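Local coordinates for proteasome activator protein PA26 (Trypanosoma brucei, PDB 1YAR), which probably docks as a ring of subunits onto the ends of the 20S proteasome and opens its entrance gate, as other 11S activators do, at residues Y154-L165 with L185-F196. Sequence-based numbering, arbitrary orientation. Where two conformers were deposited one is given.
Sequences YLSARSTVEDKL and LLLELRQIDADF
Arg158 reaches across to Asp193 and grips its carboxylate side-on in a salt bridge: NE lies 2.8 Å from OD1, on that oxygen's syn lone pair, and NH2 lies 2.8 Å from OD2. Guanidinium and carboxylate are nearly coplanar, their planes 10° apart. The hydroxyl of Tyr154 gives OD1 a second bond, arriving from above the carboxylate plane, while OD2 is also bonded to Tyr61. With NH1 on Glu162 OE2, one turn further along its own helix, and on Gln65 O, the buried guanidinium is fixed in rotation. Leu189 CD1 lies over the centre of one face of that guanidinium, 3.7 Å from Arg158 CZ.

At the Tyr154 end two aromatic residues meet. With CG anti to the main-chain nitrogen (chi1 170°), the Tyr154 ring lies beside both Phe196 and Asp193. Its edge points into the face of Phe196 in a T-shaped pair, centroids 5.4 Å apart, and Tyr154 CA lies over the face of the same phenyl ring, a CH-pi contact.

Three apolar side chains pack as knobs into holes. Val161 drops among Leu185, Glu188, Leu189 and Ile192, its CG2 3.7 Å from Ile192 CD1. From the other helix, Leu189 sits among Arg158, Val161, Glu162 and Leu165, and Ile192 among Tyr154, Ala157, Arg158 and Val161. Beyond them, the side chains of Leu165 and Leu185 pass each other in opposite directions, their CD2 methyls 3.8 Å apart.

The segments run antiparallel at 158°, their axes 9.8 Å apart, within the helical bundle of the PA28 family. Helix 71-99 packs on Tyr154 and Asp193, and helix 64-67 on Leu165 and Leu189; on neighbouring subunits, Arg152 of one pairs with Glu188, and Ser182 and Ser184 of another bond Glu162.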
loop_
_atom_site.group_PDB
_atom_site.type_symbol
_atom_site.label_atom_id
_atom_site.label_comp_id
_atom_site.label_asym_id
_atom_site.label_seq_id
_atom_site.Cartn_x
_atom_site.Cartn_y
_atom_site.Cartn_z
ATOM N N TYR O 154 108.492 23.940 57.876
ATOM C CA TYR O 154 108.895 24.161 59.275
ATOM C C TYR O 154 110.340 24.655 59.387
ATOM O O TYR O 154 110.595 25.677 60.021
ATOM C CB TYR O 154 108.679 22.884 60.095
ATOM C CG TYR O 154 109.261 22.891 61.499
ATOM C CD1 TYR O 154 108.696 23.671 62.510
ATOM C CD2 TYR O 154 110.362 22.078 61.820
ATOM C CE1 TYR O 154 109.236 23.679 63.794
ATOM C CE2 TYR O 154 110.906 22.070 63.100
ATOM C CZ TYR O 154 110.336 22.855 64.081
ATOM O OH TYR O 154 110.868 22.846 65.348
ATOM N N LEU O 155 111.271 23.932 58.761
ATOM C CA LEU O 155 112.698 24.312 58.759
ATOM C C LEU O 155 112.946 25.713 58.182
ATOM O O LEU O 155 113.688 26.503 58.777
ATOM C CB LEU O 155 113.552 23.234 58.072
ATOM C CG LEU O 155 113.449 21.864 58.763
ATOM C CD1 LEU O 155 114.164 20.754 57.948
ATOM C CD2 LEU O 155 113.943 21.920 60.221
ATOM N N SER O 156 112.318 26.004 57.039
ATOM C CA SER O 156 112.350 27.333 56.427
ATOM C C SER O 156 111.990 28.389 57.464
ATOM O O SER O 156 112.781 29.288 57.749
ATOM C CB SER O 156 111.347 27.434 55.267
ATOM O OG SER O 156 111.437 26.333 54.373
ATOM N N ALA O 157 110.796 28.242 58.038
ATOM C CA ALA O 157 110.213 29.218 58.965
ATOM C C ALA O 157 111.094 29.400 60.212
ATOM O O ALA O 157 111.370 30.524 60.641
ATOM C CB ALA O 157 108.807 28.760 59.380
ATOM N N ARG O 158 111.551 28.279 60.764
ATOM C CA ARG O 158 112.366 28.307 61.971
ATOM C C ARG O 158 113.745 28.915 61.705
ATOM O O ARG O 158 114.235 29.707 62.506
ATOM C CB ARG O 158 112.490 26.899 62.582
ATOM C CG ARG O 158 112.457 26.924 64.104
ATOM C CD ARG O 158 112.842 25.637 64.797
ATOM N NE ARG O 158 112.549 25.701 66.236
ATOM C CZ ARG O 158 113.449 25.978 67.188
ATOM N NH1 ARG O 158 114.726 26.201 66.882
ATOM N NH2 ARG O 158 113.075 26.001 68.457
ATOM N N SER O 159 114.346 28.562 60.567
ATOM C CA SER O 159 115.692 29.029 60.209
ATOM C C SER O 159 115.795 30.546 60.001
ATOM O O SER O 159 116.841 31.138 60.284
ATOM C CB SER O 159 116.220 28.275 58.984
ATOM O OG SER O 159 115.565 28.692 57.801
ATOM N N THR O 160 114.715 31.161 59.510
ATOM C CA THR O 160 114.611 32.617 59.394
ATOM C C THR O 160 114.657 33.279 60.772
ATOM O O THR O 160 115.424 34.216 60.990
ATOM C CB THR O 160 113.299 33.014 58.663
ATOM O OG1 THR O 160 113.276 32.405 57.375
ATOM C CG2 THR O 160 113.264 34.517 58.354
ATOM N N VAL O 161 113.859 32.757 61.700
ATOM C CA VAL O 161 113.803 33.272 63.060
ATOM C C VAL O 161 115.104 32.977 63.827
ATOM O O VAL O 161 115.620 33.844 64.529
ATOM C CB VAL O 161 112.522 32.784 63.793
ATOM C CG1 VAL O 161 112.522 33.160 65.280
ATOM C CG2 VAL O 161 111.281 33.357 63.097
ATOM N N GLU O 162 115.639 31.767 63.672
ATOM C CA GLU O 162 116.920 31.422 64.301
ATOM C C GLU O 162 118.011 32.426 63.933
ATOM O O GLU O 162 118.690 32.962 64.821
ATOM C CB GLU O 162 117.335 29.996 63.946
ATOM C CG GLU O 162 116.513 28.927 64.657
ATOM C CD GLU O 162 116.671 27.548 64.035
ATOM O OE1 GLU O 162 117.522 27.394 63.133
ATOM O OE2 GLU O 162 115.940 26.615 64.445
ATOM N N ASP O 163 118.150 32.703 62.636
ATOM C CA ASP O 163 119.178 33.620 62.125
ATOM C C ASP O 163 119.055 35.011 62.724
ATOM O O ASP O 163 120.072 35.635 63.050
ATOM C CB ASP O 163 119.114 33.741 60.598
ATOM C CG ASP O 163 120.110 32.849 59.892
ATOM O OD1 ASP O 163 121.023 32.319 60.571
ATOM O OD2 ASP O 163 120.059 32.622 58.650
ATOM N N LYS O 164 117.821 35.493 62.864
ATOM C CA LYS O 164 117.590 36.811 63.433
ATOM C C LYS O 164 117.914 36.842 64.917
ATOM O O LYS O 164 118.465 37.827 65.418
ATOM C CB LYS O 164 116.156 37.270 63.204
ATOM C CG LYS O 164 115.872 37.753 61.798
ATOM C CD LYS O 164 114.497 38.383 61.740
ATOM C CE LYS O 164 113.730 37.938 60.515
ATOM N NZ LYS O 164 112.267 38.215 60.742
ATOM N N LEU O 165 117.573 35.764 65.612
ATOM C CA LEU O 165 117.804 35.682 67.040
ATOM C C LEU O 165 119.292 35.526 67.373
ATOM O O LEU O 165 119.772 36.071 68.369
ATOM C CB LEU O 165 117.011 34.520 67.654
ATOM C CG LEU O 165 115.506 34.741 67.880
ATOM C CD1 LEU O 165 114.840 33.443 68.333
ATOM C CD2 LEU O 165 115.279 35.873 68.885
ATOM N N LEU O 185 109.770 38.294 68.598
ATOM C CA LEU O 185 110.524 37.360 67.759
ATOM C C LEU O 185 110.890 36.059 68.520
ATOM O O LEU O 185 110.819 34.951 67.976
ATOM C CB LEU O 185 111.769 38.039 67.193
ATOM C CG LEU O 185 112.650 37.194 66.264
ATOM C CD1 LEU O 185 111.894 36.868 64.974
ATOM C CD2 LEU O 185 113.957 37.910 65.957
ATOM N N LEU O 186 111.272 36.200 69.786
ATOM C CA LEU O 186 111.550 35.050 70.629
ATOM C C LEU O 186 110.302 34.204 70.846
ATOM O O LEU O 186 110.336 32.980 70.729
ATOM C CB LEU O 186 112.116 35.523 71.977
ATOM C CG LEU O 186 112.610 34.445 72.935
ATOM C CD1 LEU O 186 113.643 33.521 72.297
ATOM C CD2 LEU O 186 113.166 35.097 74.205
ATOM N N LEU O 187 109.191 34.861 71.149
ATOM C CA LEU O 187 107.926 34.143 71.305
ATOM C C LEU O 187 107.459 33.540 69.969
ATOM O O LEU O 187 106.803 32.505 69.953
ATOM C CB LEU O 187 106.859 35.065 71.872
ATOM C CG LEU O 187 107.022 35.458 73.350
ATOM C CD1 LEU O 187 106.041 36.510 73.714
ATOM C CD2 LEU O 187 106.878 34.226 74.282
ATOM N N GLU O 188 107.794 34.190 68.853
ATOM C CA GLU O 188 107.448 33.622 67.544
ATOM C C GLU O 188 108.159 32.274 67.280
ATOM O O GLU O 188 107.604 31.390 66.607
ATOM C CB GLU O 188 107.706 34.614 66.409
ATOM C CG GLU O 188 107.092 34.158 65.096
ATOM C CD GLU O 188 107.489 35.013 63.917
ATOM O OE1 GLU O 188 107.221 34.571 62.778
ATOM O OE2 GLU O 188 108.059 36.108 64.123
ATOM N N LEU O 189 109.364 32.103 67.840
ATOM C CA LEU O 189 110.107 30.849 67.704
ATOM C C LEU O 189 109.349 29.712 68.351
ATOM O O LEU O 189 109.196 28.630 67.760
ATOM C CB LEU O 189 111.503 30.958 68.336
ATOM C CG LEU O 189 112.450 29.763 68.189
ATOM C CD1 LEU O 189 112.892 29.614 66.741
ATOM C CD2 LEU O 189 113.667 29.911 69.154
ATOM N N ARG O 190 108.865 29.968 69.565
ATOM C CA ARG O 190 108.029 29.021 70.278
ATOM C C ARG O 190 106.727 28.791 69.508
ATOM O O ARG O 190 106.220 27.671 69.490
ATOM C CB ARG O 190 107.734 29.551 71.681
ATOM C CG ARG O 190 106.909 28.660 72.540
ATOM C CD ARG O 190 106.799 29.177 73.948
ATOM N NE ARG O 190 105.755 28.494 74.696
ATOM C CZ ARG O 190 104.486 28.880 74.716
ATOM N NH1 ARG O 190 104.103 29.954 74.030
ATOM N NH2 ARG O 190 103.598 28.200 75.432
ATOM N N GLN O 191 106.198 29.855 68.890
ATOM C CA GLN O 191 104.897 29.772 68.221
ATOM C C GLN O 191 104.997 28.932 66.956
ATOM O O GLN O 191 104.048 28.210 66.607
ATOM C CB GLN O 191 104.304 31.148 67.903
ATOM C CG GLN O 191 102.739 31.101 67.785
ATOM C CD GLN O 191 102.064 30.509 69.026
ATOM O OE1 GLN O 191 102.337 30.944 70.153
ATOM N NE2 GLN O 191 101.184 29.536 68.825
ATOM N N ILE O 192 106.128 29.040 66.266
ATOM C CA ILE O 192 106.390 28.197 65.110
ATOM C C ILE O 192 106.406 26.725 65.544
ATOM O O ILE O 192 105.735 25.892 64.925
ATOM C CB ILE O 192 107.707 28.604 64.396
ATOM C CG1 ILE O 192 107.510 29.899 63.622
ATOM C CG2 ILE O 192 108.191 27.484 63.449
ATOM C CD1 ILE O 192 108.811 30.611 63.275
ATOM N N ASP O 193 107.146 26.403 66.616
ATOM C CA ASP O 193 107.141 25.028 67.138
ATOM C C ASP O 193 105.739 24.540 67.493
ATOM O O ASP O 193 105.337 23.454 67.080
ATOM C CB ASP O 193 108.066 24.870 68.338
ATOM C CG ASP O 193 109.523 24.956 67.950
ATOM O OD1 ASP O 193 109.841 25.020 66.735
ATOM O OD2 ASP O 193 110.431 25.002 68.794
ATOM N N ALA O 194 104.997 25.341 68.247
ATOM C CA ALA O 194 103.642 24.965 68.622
ATOM C C ALA O 194 102.724 24.837 67.396
ATOM O O ALA O 194 101.983 23.862 67.280
ATOM C CB ALA O 194 103.051 25.974 69.612
ATOM N N ASP O 195 102.770 25.827 66.511
ATOM C CA ASP O 195 101.818 25.884 65.400
ATOM C C ASP O 195 102.018 24.751 64.409
ATOM O O ASP O 195 101.056 24.304 63.800
ATOM C CB ASP O 195 101.876 27.227 64.677
ATOM C CG ASP O 195 101.066 28.306 65.381
ATOM O OD1 ASP O 195 100.493 28.041 66.466
ATOM O OD2 ASP O 195 100.949 29.465 64.916
ATOM N N PHE O 196 103.260 24.294 64.231
ATOM C CA PHE O 196 103.483 23.172 63.327
ATOM C C PHE O 196 102.964 21.870 63.871
ATOM O O PHE O 196 102.470 21.033 63.112
ATOM C CB PHE O 196 104.932 23.089 62.812
ATOM C CG PHE O 196 105.163 23.973 61.622
ATOM C CD1 PHE O 196 105.429 25.328 61.789
ATOM C CD2 PHE O 196 105.022 23.472 60.335
ATOM C CE1 PHE O 196 105.598 26.172 60.687
ATOM C CE2 PHE O 196 105.207 24.289 59.220
ATOM C CZ PHE O 196 105.479 25.655 59.394
#